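KLTH0A00704p (Lachancea thermotolerans, PDB 4J2G) probably acts in autophagy as Atg13, whose HORMA domain, the part held in this chain, mediates recruitment of a PI 3-kinase. Local coordinates at residues 75-80 against 87-92; 129-134 against 219-224; 247-252 against 256-261. The protein carries 1 engineered substitution. One frame throughout, in Å; residues are numbered along the deposited sequence.

Followed from the N terminus, the three contacts close in series, each finished before the next opens, so none encloses or crosses another. Contact 1 closes a short connection of six residues and lays the end of helix 70-78 against the start of strand 89-96. Contact 2 spans 84 residues, including helices 158-177 and 179-187, and brings the loop after strand 201-208 back to strand 126-136. Contact 3 closes the tight hairpin of strands 242-252 and 255-264. All three reach one five-stranded antiparallel sheet: strand 126-136 lies between strands 89-96 and 255-264, and probable backbone bonds, Leu-89 N to Ile-134 O and Leu-133 N to Ser-260 O, join its neighbours to it.

Contact 1. Residues 75-80 against 87-92; sequences KPWTTF and PPLVIE
Trp-77 gives its indole N-H to the backbone of Pro-87, the one polar link between these segments: NE1 lies 3.0 Å from Pro-87 O, and the N-H...O angle of 161° makes the bond nearly straight. The oxygen sits close to the plane of the ring, at its edge, while the donor is tilted from the carbonyl plane. Pro-88 O flanks the same ring edge, 3.7 Å from Trp-77 CZ2.

The CH-pi contact is made on a face. Leu-89 CD2 stands 3.5 Å from the centroid of the six-membered ring of Trp-77 and only 12° off its normal. With CG anti to the backbone N (chi1 177°) the Leu-89 branch is carried toward the helix, and a near-eclipsed second torsion sets CD2 over the ring; Leu-89 CB also touches, 3.6 Å from Trp-77 CZ2. The indole lies between the end of helix 70-78 and the start of strand 89-96 in the HORMA domain; Phe-30 of helix 18-39 and Ile-206 of strand 201-208 add to its surroundings. A leucine in its place would probably leave Pro-87 O without its donor and open a gap beneath Leu-89 CD2.

The remaining contacts are apolar. Pro-76 CB meets Pro-87 CG at 4.1 Å, and the same CB lies over the opposite face of the indole, offset toward its rim; Pro-87 CD lies 4.1 Å from Trp-77 CD1.

Contact 2. Residues 129-134 against 219-224; sequences LERWLI and IGLSKS. With SO4 (sulfate ion), chain C.
Leu-221 drives its two methyls against strand 126-136, and this is the tight part of the contact. CD2 lies 3.7 Å from Leu-129 C, against the strand backbone, while CD1 lies alongside the Arg-131 side chain, 3.9 Å from its NH1 and 4.1 Å from its CB. Leu-221 is buried and accounts for more than half of the 161 Å² hidden between the segments. They share no direct hydrogen bond; the leucine's methyls rest on the Leu-129 peptide group and on the side chain of Arg-131.

On the more open side, where Arg-131 is partly exposed and Ser-222 exposed, the segments meet mainly through a sulfate ion, probably from the crystallisation liquor. Arg-131 gets to it with CG anti to the backbone N (chi1 -172°) and a bend at chi3 (-80°), which bring the guanidinium edge-on, the sulfur near its plane. O4 is gripped from both segments: Arg-131 NH2 at 2.7 Å, Leu-221 N at 2.9 Å, and a weaker bond from Arg-131 NH1, which also donates to O1 at 3.1 Å. Ser-222 N holds O2 at 2.8 Å, with only weak help from its hydroxyl.

In this HORMA domain the strand carries a classic beta bulge just before Arg-131, where Leu-129 and Glu-130 both face Thr-93. Separately, Gly-220 to Lys-223 form a type I turn, and its Leu-221 and Ser-222 amides bind the ion. Together with Arg-131 they are consistent with a pocket able to take a phosphate-like group, though none is seen here. Arg-131 NH2 has a further anionic partner, a salt bridge to Glu-92 of strand 89-96, whose other carboxylate oxygen is bound by Arg-218.

Contact 3. Residues 247-252 against 256-261; sequences ITPIRT and SLRISV
Ile-250 and Leu-257 form the hydrogen-bonded antiparallel pair that fixes the register of this hairpin. Ile-250 N donates to Leu-257 O at 3.0 Å, in the carbonyl plane and on a lone pair, and Leu-257 N returns the bond to Ile-250 O at 2.7 Å. The short strand segments run 156° apart. Ile-250 CB and Leu-257 CB pack at 4.1 Å on one face of the sheet.

Further along, Ile-247 N meets Ile-259 O at 2.9 Å, in line with the C=O bond. Both isoleucines put CG1 anti to the carbonyl carbon and CG2 anti to the backbone N; on neighbouring strands, with the same branch placement, they lie side by side and point the same way. Ile-247 CG1 touches Ile-259 CB at 3.9 Å, and Ile-247 CD1 touches Ile-259 CG2 at 4.0 Å. Between these two bonded places the first strand is interrupted around Thr-248, and a water spans the break, accepting from Ile-259 N and donating to Thr-248 O.

The face bearing Arg-251 and Ser-256 is polar. Arg-251 is bent at chi2 and chi3, with an unusual chi1 of -101°, and folds back until Pro-249 CB stands 4.1 Å above the centre of its guanidinium plane. Arg-258 instead extends from CG to NE across Pro-249. Their guanidinium planes stand 86° apart, and the two NH2 groups, 4.0 Å from each other, both donate to one water, which would probably ease the closeness of like charges.

On the apolar face the hairpin lies under two helices: Leu-257 and Ile-259 meet Phe-29 of helix 18-39, and Ile-247 and Ile-259 meet Leu-167 of helix 158-177. Strand 255-264 also bonds to strand 126-136, leaving strand 242-252 at the edge of the sheet within the chain.

Contact 1. Residues 75-80 against 87-92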
loop_
_atom_site.group_PDB
_atom_site.type_symbol
_atom_site.label_atom_id
_atom_site.label_comp_id
_atom_site.label_asym_id
_atom_site.label_seq_id
_atom_site.Cartn_x
_atom_site.Cartn_y
_atom_site.Cartn_z
ATOM N N LYS A 75 6.409 -1.342 15.969
ATOM C CA LYS A 75 7.521 -1.094 16.933
ATOM C C LYS A 75 8.641 -0.120 16.420
ATOM O O LYS A 75 9.032 0.831 17.141
ATOM C CB LYS A 75 8.081 -2.417 17.467
ATOM C CG LYS A 75 9.427 -2.307 18.162
ATOM C CD LYS A 75 10.424 -3.339 17.631
ATOM C CE LYS A 75 11.150 -2.850 16.382
ATOM N NZ LYS A 75 11.175 -3.931 15.355
ATOM N N PRO A 76 9.118 -0.302 15.165
ATOM C CA PRO A 76 10.094 0.654 14.735
ATOM C C PRO A 76 9.677 2.118 14.853
ATOM O O PRO A 76 10.575 2.949 14.894
ATOM C CB PRO A 76 10.289 0.299 13.270
ATOM C CG PRO A 76 10.040 -1.173 13.244
ATOM C CD PRO A 76 8.822 -1.269 14.088
ATOM N N TRP A 77 8.378 2.446 14.925
ATOM C CA TRP A 77 7.949 3.889 14.953
ATOM C C TRP A 77 7.385 4.283 16.292
ATOM O O TRP A 77 7.250 5.483 16.602
ATOM C CB TRP A 77 6.883 4.174 13.817
ATOM C CG TRP A 77 7.485 3.877 12.509
ATOM C CD1 TRP A 77 8.243 4.757 11.769
ATOM C CD2 TRP A 77 7.506 2.625 11.785
ATOM N NE1 TRP A 77 8.726 4.150 10.654
ATOM C CE2 TRP A 77 8.310 2.841 10.629
ATOM C CE3 TRP A 77 6.934 1.374 11.983
ATOM C CZ2 TRP A 77 8.543 1.857 9.667
ATOM C CZ3 TRP A 77 7.200 0.341 11.048
ATOM C CH2 TRP A 77 8.005 0.598 9.886
ATOM N N THR A 78 6.996 3.287 17.079
ATOM C CA THR A 78 6.483 3.493 18.434
ATOM C C THR A 78 7.626 3.607 19.454
ATOM O O THR A 78 7.512 4.353 20.460
ATOM C CB THR A 78 5.509 2.404 18.905
ATOM O OG1 THR A 78 6.139 1.109 18.806
ATOM C CG2 THR A 78 4.267 2.420 18.036
ATOM N N THR A 79 8.712 2.900 19.173
ATOM C CA THR A 79 9.938 2.988 19.987
ATOM C C THR A 79 11.024 3.912 19.398
ATOM O O THR A 79 12.198 3.683 19.587
ATOM C CB THR A 79 10.575 1.625 20.185
ATOM O OG1 THR A 79 11.041 1.159 18.932
ATOM C CG2 THR A 79 9.580 0.617 20.739
ATOM N N PHE A 80 10.630 4.975 18.713
ATOM C CA PHE A 80 11.570 5.895 18.085
ATOM C C PHE A 80 11.981 7.050 18.986
ATOM O O PHE A 80 11.085 7.765 19.481
ATOM C CB PHE A 80 10.880 6.514 16.889
ATOM C CG PHE A 80 11.584 7.738 16.327
ATOM C CD1 PHE A 80 12.737 7.589 15.532
ATOM C CD2 PHE A 80 11.066 9.016 16.539
ATOM C CE1 PHE A 80 13.382 8.702 15.014
ATOM C CE2 PHE A 80 11.705 10.131 16.014
ATOM C CZ PHE A 80 12.869 9.974 15.264
ATOM N N PRO A 87 12.704 5.039 10.348
ATOM C CA PRO A 87 12.872 4.187 9.149
ATOM C C PRO A 87 11.758 4.469 8.119
ATOM O O PRO A 87 10.670 4.837 8.520
ATOM C CB PRO A 87 12.690 2.751 9.687
ATOM C CG PRO A 87 12.664 2.866 11.176
ATOM C CD PRO A 87 12.343 4.280 11.554
ATOM N N PRO A 88 12.027 4.311 6.806
ATOM C CA PRO A 88 10.916 4.378 5.835
ATOM C C PRO A 88 9.876 3.255 6.096
ATOM O O PRO A 88 10.246 2.079 6.376
ATOM C CB PRO A 88 11.630 4.187 4.472
ATOM C CG PRO A 88 12.855 3.381 4.834
ATOM C CD PRO A 88 13.310 3.982 6.149
ATOM N N LEU A 89 8.609 3.654 6.027
ATOM C CA LEU A 89 7.434 2.835 6.342
ATOM C C LEU A 89 6.763 2.346 5.064
ATOM O O LEU A 89 6.269 3.133 4.269
ATOM C CB LEU A 89 6.461 3.608 7.235
ATOM C CG LEU A 89 5.044 3.204 7.800
ATOM C CD1 LEU A 89 4.429 1.926 7.344
ATOM C CD2 LEU A 89 5.037 3.214 9.323
ATOM N N VAL A 90 6.803 1.018 4.885
ATOM C CA VAL A 90 6.265 0.321 3.748
ATOM C C VAL A 90 5.009 -0.442 4.113
ATOM O O VAL A 90 4.950 -1.097 5.138
ATOM C CB VAL A 90 7.349 -0.542 3.098
ATOM C CG1 VAL A 90 6.801 -1.507 1.985
ATOM C CG2 VAL A 90 8.333 0.436 2.504
ATOM N N ILE A 91 3.957 -0.273 3.303
ATOM C CA ILE A 91 2.704 -1.019 3.511
ATOM C C ILE A 91 2.328 -1.812 2.253
ATOM O O ILE A 91 2.252 -1.247 1.193
ATOM C CB ILE A 91 1.560 -0.117 3.919
ATOM C CG1 ILE A 91 1.900 0.539 5.277
ATOM C CG2 ILE A 91 0.256 -0.911 4.124
ATOM C CD1 ILE A 91 0.895 1.583 5.697
ATOM N N GLU A 92 2.123 -3.113 2.389
ATOM C CA GLU A 92 1.687 -3.920 1.238
ATOM C C GLU A 92 0.208 -4.286 1.436
ATOM O O GLU A 92 -0.189 -4.590 2.520
ATOM C CB GLU A 92 2.509 -5.156 1.182
ATOM C CG GLU A 92 3.972 -4.887 0.779
ATOM C CD GLU A 92 4.716 -6.229 0.468
ATOM O OE1 GLU A 92 4.334 -7.279 1.031
ATOM O OE2 GLU A 92 5.641 -6.227 -0.348
#

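Contact 2. Residues 129-134 against 219-224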
loop_
_atom_site.group_PDB
_atom_site.type_symbol
_atom_site.label_atom_id
_atom_site.label_comp_id
_atom_site.label_asym_id
_atom_site.label_seq_id
_atom_site.Cartn_x
_atom_site.Cartn_y
_atom_site.Cartn_z
ATOM N N LEU A 129 -1.526 -5.888 -4.358
ATOM C CA LEU A 129 -2.374 -4.947 -5.011
ATOM C C LEU A 129 -1.840 -3.493 -4.898
ATOM O O LEU A 129 -2.058 -2.696 -5.796
ATOM C CB LEU A 129 -3.779 -5.027 -4.346
ATOM C CG LEU A 129 -4.535 -6.370 -4.344
ATOM C CD1 LEU A 129 -5.769 -6.341 -3.492
ATOM C CD2 LEU A 129 -4.859 -6.807 -5.758
ATOM N N GLU A 130 -1.243 -3.149 -3.766
ATOM C CA GLU A 130 -0.775 -1.791 -3.543
ATOM C C GLU A 130 0.479 -1.862 -2.728
ATOM O O GLU A 130 0.608 -2.733 -1.845
ATOM C CB GLU A 130 -1.734 -0.964 -2.678
ATOM C CG GLU A 130 -3.176 -0.908 -3.135
ATOM C CD GLU A 130 -4.102 -0.187 -2.090
ATOM O OE1 GLU A 130 -3.918 -0.260 -0.803
ATOM O OE2 GLU A 130 -5.057 0.434 -2.589
ATOM N N ARG A 131 1.374 -0.913 -2.959
ATOM C CA ARG A 131 2.501 -0.791 -2.017
ATOM C C ARG A 131 2.748 0.667 -1.712
ATOM O O ARG A 131 3.059 1.422 -2.611
ATOM C CB ARG A 131 3.762 -1.449 -2.535
ATOM C CG ARG A 131 4.905 -1.519 -1.508
ATOM C CD ARG A 131 6.136 -2.202 -2.156
ATOM N NE ARG A 131 6.013 -3.668 -2.189
ATOM C CZ ARG A 131 6.128 -4.435 -3.281
ATOM N NH1 ARG A 131 6.368 -3.916 -4.473
ATOM N NH2 ARG A 131 6.029 -5.756 -3.170
ATOM N N TRP A 132 2.620 1.019 -0.439
ATOM C CA TRP A 132 2.725 2.430 0.027
ATOM C C TRP A 132 4.097 2.587 0.624
ATOM O O TRP A 132 4.672 1.638 1.171
ATOM C CB TRP A 132 1.713 2.682 1.155
ATOM C CG TRP A 132 0.292 2.593 0.762
ATOM C CD1 TRP A 132 -0.473 1.420 0.620
ATOM C CD2 TRP A 132 -0.582 3.674 0.481
ATOM N NE1 TRP A 132 -1.732 1.749 0.225
ATOM C CE2 TRP A 132 -1.854 3.115 0.181
ATOM C CE3 TRP A 132 -0.420 5.083 0.447
ATOM C CZ2 TRP A 132 -2.975 3.896 -0.139
ATOM C CZ3 TRP A 132 -1.506 5.847 0.131
ATOM C CH2 TRP A 132 -2.792 5.253 -0.180
ATOM N N LEU A 133 4.616 3.787 0.548
ATOM C CA LEU A 133 5.908 4.107 1.136
ATOM C C LEU A 133 5.713 5.501 1.764
ATOM O O LEU A 133 5.292 6.412 1.074
ATOM C CB LEU A 133 6.902 4.315 0.020
ATOM C CG LEU A 133 8.264 4.858 0.481
ATOM C CD1 LEU A 133 8.992 3.931 1.479
ATOM C CD2 LEU A 133 9.189 5.249 -0.667
ATOM N N ILE A 134 6.022 5.628 3.042
ATOM C CA ILE A 134 5.963 6.901 3.800
ATOM C C ILE A 134 7.367 7.010 4.374
ATOM O O ILE A 134 7.967 5.989 4.850
ATOM C CB ILE A 134 4.954 6.784 4.945
ATOM C CG1 ILE A 134 3.584 6.352 4.367
ATOM C CG2 ILE A 134 4.859 8.100 5.738
ATOM C CD1 ILE A 134 2.674 5.737 5.408
ATOM N N ILE A 219 1.828 -13.681 -6.112
ATOM C CA ILE A 219 1.841 -12.918 -7.355
ATOM C C ILE A 219 2.223 -11.477 -6.997
ATOM O O ILE A 219 1.408 -10.724 -6.411
ATOM C CB ILE A 219 0.451 -12.890 -8.036
ATOM C CG1 ILE A 219 -0.089 -14.286 -8.353
ATOM C CG2 ILE A 219 0.448 -12.018 -9.286
ATOM C CD1 ILE A 219 0.589 -14.980 -9.503
ATOM N N GLY A 220 3.436 -11.079 -7.375
ATOM C CA GLY A 220 3.993 -9.764 -7.107
ATOM C C GLY A 220 3.310 -8.629 -7.902
ATOM O O GLY A 220 2.653 -8.866 -8.912
ATOM N N LEU A 221 3.465 -7.390 -7.445
ATOM C CA LEU A 221 3.081 -6.239 -8.285
ATOM C C LEU A 221 3.634 -6.304 -9.712
ATOM O O LEU A 221 2.969 -5.838 -10.639
ATOM C CB LEU A 221 3.523 -4.928 -7.627
ATOM C CG LEU A 221 2.591 -4.335 -6.574
ATOM C CD1 LEU A 221 3.076 -2.926 -6.332
ATOM C CD2 LEU A 221 1.081 -4.371 -6.949
ATOM N N SER A 222 4.840 -6.878 -9.885
ATOM C CA SER A 222 5.515 -6.974 -11.218
ATOM C C SER A 222 4.790 -7.845 -12.277
ATOM O O SER A 222 4.884 -7.557 -13.476
ATOM C CB SER A 222 6.973 -7.457 -11.078
ATOM O OG SER A 222 7.034 -8.871 -10.760
ATOM N N LYS A 223 4.095 -8.894 -11.830
ATOM C CA LYS A 223 3.317 -9.757 -12.702
ATOM C C LYS A 223 2.114 -8.990 -13.262
ATOM O O LYS A 223 1.189 -8.601 -12.557
ATOM C CB LYS A 223 2.882 -11.042 -11.966
ATOM C CG LYS A 223 3.934 -12.151 -11.950
ATOM C CD LYS A 223 4.017 -12.946 -13.273
ATOM C CE LYS A 223 4.965 -12.319 -14.310
ATOM N NZ LYS A 223 5.713 -13.332 -15.126
ATOM N N SER A 224 2.136 -8.742 -14.544
ATOM C CA SER A 224 1.022 -8.111 -15.166
ATOM C C SER A 224 0.217 -9.352 -15.394
ATOM O O SER A 224 0.766 -10.470 -15.437
ATOM C CB SER A 224 1.488 -7.472 -16.477
ATOM O OG SER A 224 1.909 -8.474 -17.352
HETATM S S SO4 C . 6.847 -7.095 -6.415
HETATM O O1 SO4 C . 7.724 -5.943 -6.440
HETATM O O2 SO4 C . 6.625 -7.358 -7.843
HETATM O O3 SO4 C . 7.308 -8.369 -5.817
HETATM O O4 SO4 C . 5.664 -6.720 -5.615
#

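Contact 3. Residues 247-252 against 256-261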
loop_
_atom_site.group_PDB
_atom_site.type_symbol
_atom_site.label_atom_id
_atom_site.label_comp_id
_atom_site.label_asym_id
_atom_site.label_seq_id
_atom_site.Cartn_x
_atom_site.Cartn_y
_atom_site.Cartn_z
ATOM N N ILE A 247 1.905 12.261 -2.969
ATOM C CA ILE A 247 1.395 13.444 -2.322
ATOM C C ILE A 247 2.499 14.505 -2.402
ATOM O O ILE A 247 3.696 14.172 -2.499
ATOM C CB ILE A 247 0.898 13.059 -0.918
ATOM C CG1 ILE A 247 0.122 11.723 -1.069
ATOM C CG2 ILE A 247 -0.062 14.084 -0.383
ATOM C CD1 ILE A 247 -0.941 11.410 -0.023
ATOM N N THR A 248 2.087 15.769 -2.484
ATOM C CA THR A 248 3.011 16.913 -2.454
ATOM C C THR A 248 3.790 16.784 -1.173
ATOM O O THR A 248 3.206 16.499 -0.128
ATOM C CB THR A 248 2.247 18.250 -2.385
ATOM O OG1 THR A 248 1.169 18.236 -3.340
ATOM C CG2 THR A 248 3.199 19.436 -2.641
ATOM N N PRO A 249 5.114 16.938 -1.238
ATOM C CA PRO A 249 5.792 16.683 0.007
ATOM C C PRO A 249 5.546 17.777 1.022
ATOM O O PRO A 249 5.203 18.922 0.670
ATOM C CB PRO A 249 7.252 16.603 -0.414
ATOM C CG PRO A 249 7.190 16.148 -1.851
ATOM C CD PRO A 249 6.060 16.996 -2.365
ATOM N N ILE A 250 5.632 17.410 2.284
ATOM C CA ILE A 250 5.587 18.418 3.303
ATOM C C ILE A 250 7.017 18.836 3.612
ATOM O O ILE A 250 7.884 17.999 3.922
ATOM C CB ILE A 250 4.772 17.974 4.510
ATOM C CG1 ILE A 250 3.317 17.880 4.061
ATOM C CG2 ILE A 250 4.917 18.979 5.634
ATOM C CD1 ILE A 250 2.333 17.607 5.168
ATOM N N ARG A 251 7.252 20.134 3.422
ATOM C CA ARG A 251 8.554 20.737 3.654
ATOM C C ARG A 251 8.747 20.931 5.146
ATOM O O ARG A 251 7.909 21.560 5.801
ATOM C CB ARG A 251 8.675 22.066 2.908
ATOM C CG ARG A 251 9.458 21.990 1.599
ATOM C CD ARG A 251 8.690 21.330 0.459
ATOM N NE ARG A 251 9.562 20.416 -0.297
ATOM C CZ ARG A 251 9.330 19.991 -1.539
ATOM N NH1 ARG A 251 8.233 20.403 -2.189
ATOM N NH2 ARG A 251 10.194 19.152 -2.130
ATOM N N THR A 252 9.818 20.334 5.672
ATOM C CA THR A 252 10.226 20.506 7.063
ATOM C C THR A 252 11.762 20.629 7.260
ATOM O O THR A 252 12.571 20.146 6.437
ATOM C CB THR A 252 9.693 19.354 7.922
ATOM O OG1 THR A 252 9.249 19.883 9.166
ATOM C CG2 THR A 252 10.766 18.294 8.167
ATOM N N SER A 256 11.946 16.393 3.907
ATOM C CA SER A 256 10.606 16.395 3.339
ATOM C C SER A 256 9.809 15.156 3.725
ATOM O O SER A 256 10.321 14.004 3.722
ATOM C CB SER A 256 10.674 16.555 1.843
ATOM O OG SER A 256 11.088 17.860 1.554
ATOM N N LEU A 257 8.563 15.377 4.101
ATOM C CA LEU A 257 7.708 14.208 4.330
ATOM C C LEU A 257 7.075 13.774 2.994
ATOM O O LEU A 257 6.334 14.528 2.401
ATOM C CB LEU A 257 6.693 14.507 5.414
ATOM C CG LEU A 257 6.144 13.397 6.340
ATOM C CD1 LEU A 257 4.905 13.976 7.004
ATOM C CD2 LEU A 257 5.758 12.060 5.706
ATOM N N ARG A 258 7.419 12.583 2.504
ATOM C CA ARG A 258 6.967 12.124 1.163
ATOM C C ARG A 258 6.148 10.828 1.331
ATOM O O ARG A 258 6.641 9.853 1.935
ATOM C CB ARG A 258 8.170 11.777 0.254
ATOM C CG ARG A 258 9.086 12.941 -0.110
ATOM C CD ARG A 258 10.218 12.555 -1.040
ATOM N NE ARG A 258 11.203 13.634 -1.271
ATOM C CZ ARG A 258 11.038 14.760 -1.995
ATOM N NH1 ARG A 258 9.896 15.060 -2.623
ATOM N NH2 ARG A 258 12.058 15.604 -2.113
ATOM N N ILE A 259 4.912 10.843 0.819
ATOM C CA ILE A 259 4.031 9.665 0.719
ATOM C C ILE A 259 3.771 9.342 -0.736
ATOM O O ILE A 259 3.367 10.198 -1.502
ATOM C CB ILE A 259 2.644 9.923 1.357
ATOM C CG1 ILE A 259 2.864 10.225 2.836
ATOM C CG2 ILE A 259 1.735 8.642 1.204
ATOM C CD1 ILE A 259 1.715 10.918 3.513
ATOM N N SER A 260 3.994 8.119 -1.113
ATOM C CA SER A 260 3.635 7.654 -2.461
ATOM C C SER A 260 3.019 6.213 -2.412
ATOM O O SER A 260 3.139 5.541 -1.412
ATOM C CB SER A 260 4.866 7.663 -3.336
ATOM O OG SER A 260 5.785 6.717 -2.748
ATOM N N VAL A 261 2.325 5.788 -3.479
ATOM C CA VAL A 261 1.716 4.462 -3.551
ATOM C C VAL A 261 1.802 4.045 -5.004
ATOM O O VAL A 261 1.522 4.824 -5.884
ATOM C CB VAL A 261 0.232 4.395 -3.016
ATOM C CG1 VAL A 261 -0.674 5.293 -3.829
ATOM C CG2 VAL A 261 -0.309 2.936 -3.089
HETATM O O HOH W 1 5.568 12.603 -2.206
HETATM O O HOH W 2 3.333 13.561 1.013
HETATM O O HOH W 3 11.076 17.497 -4.504
#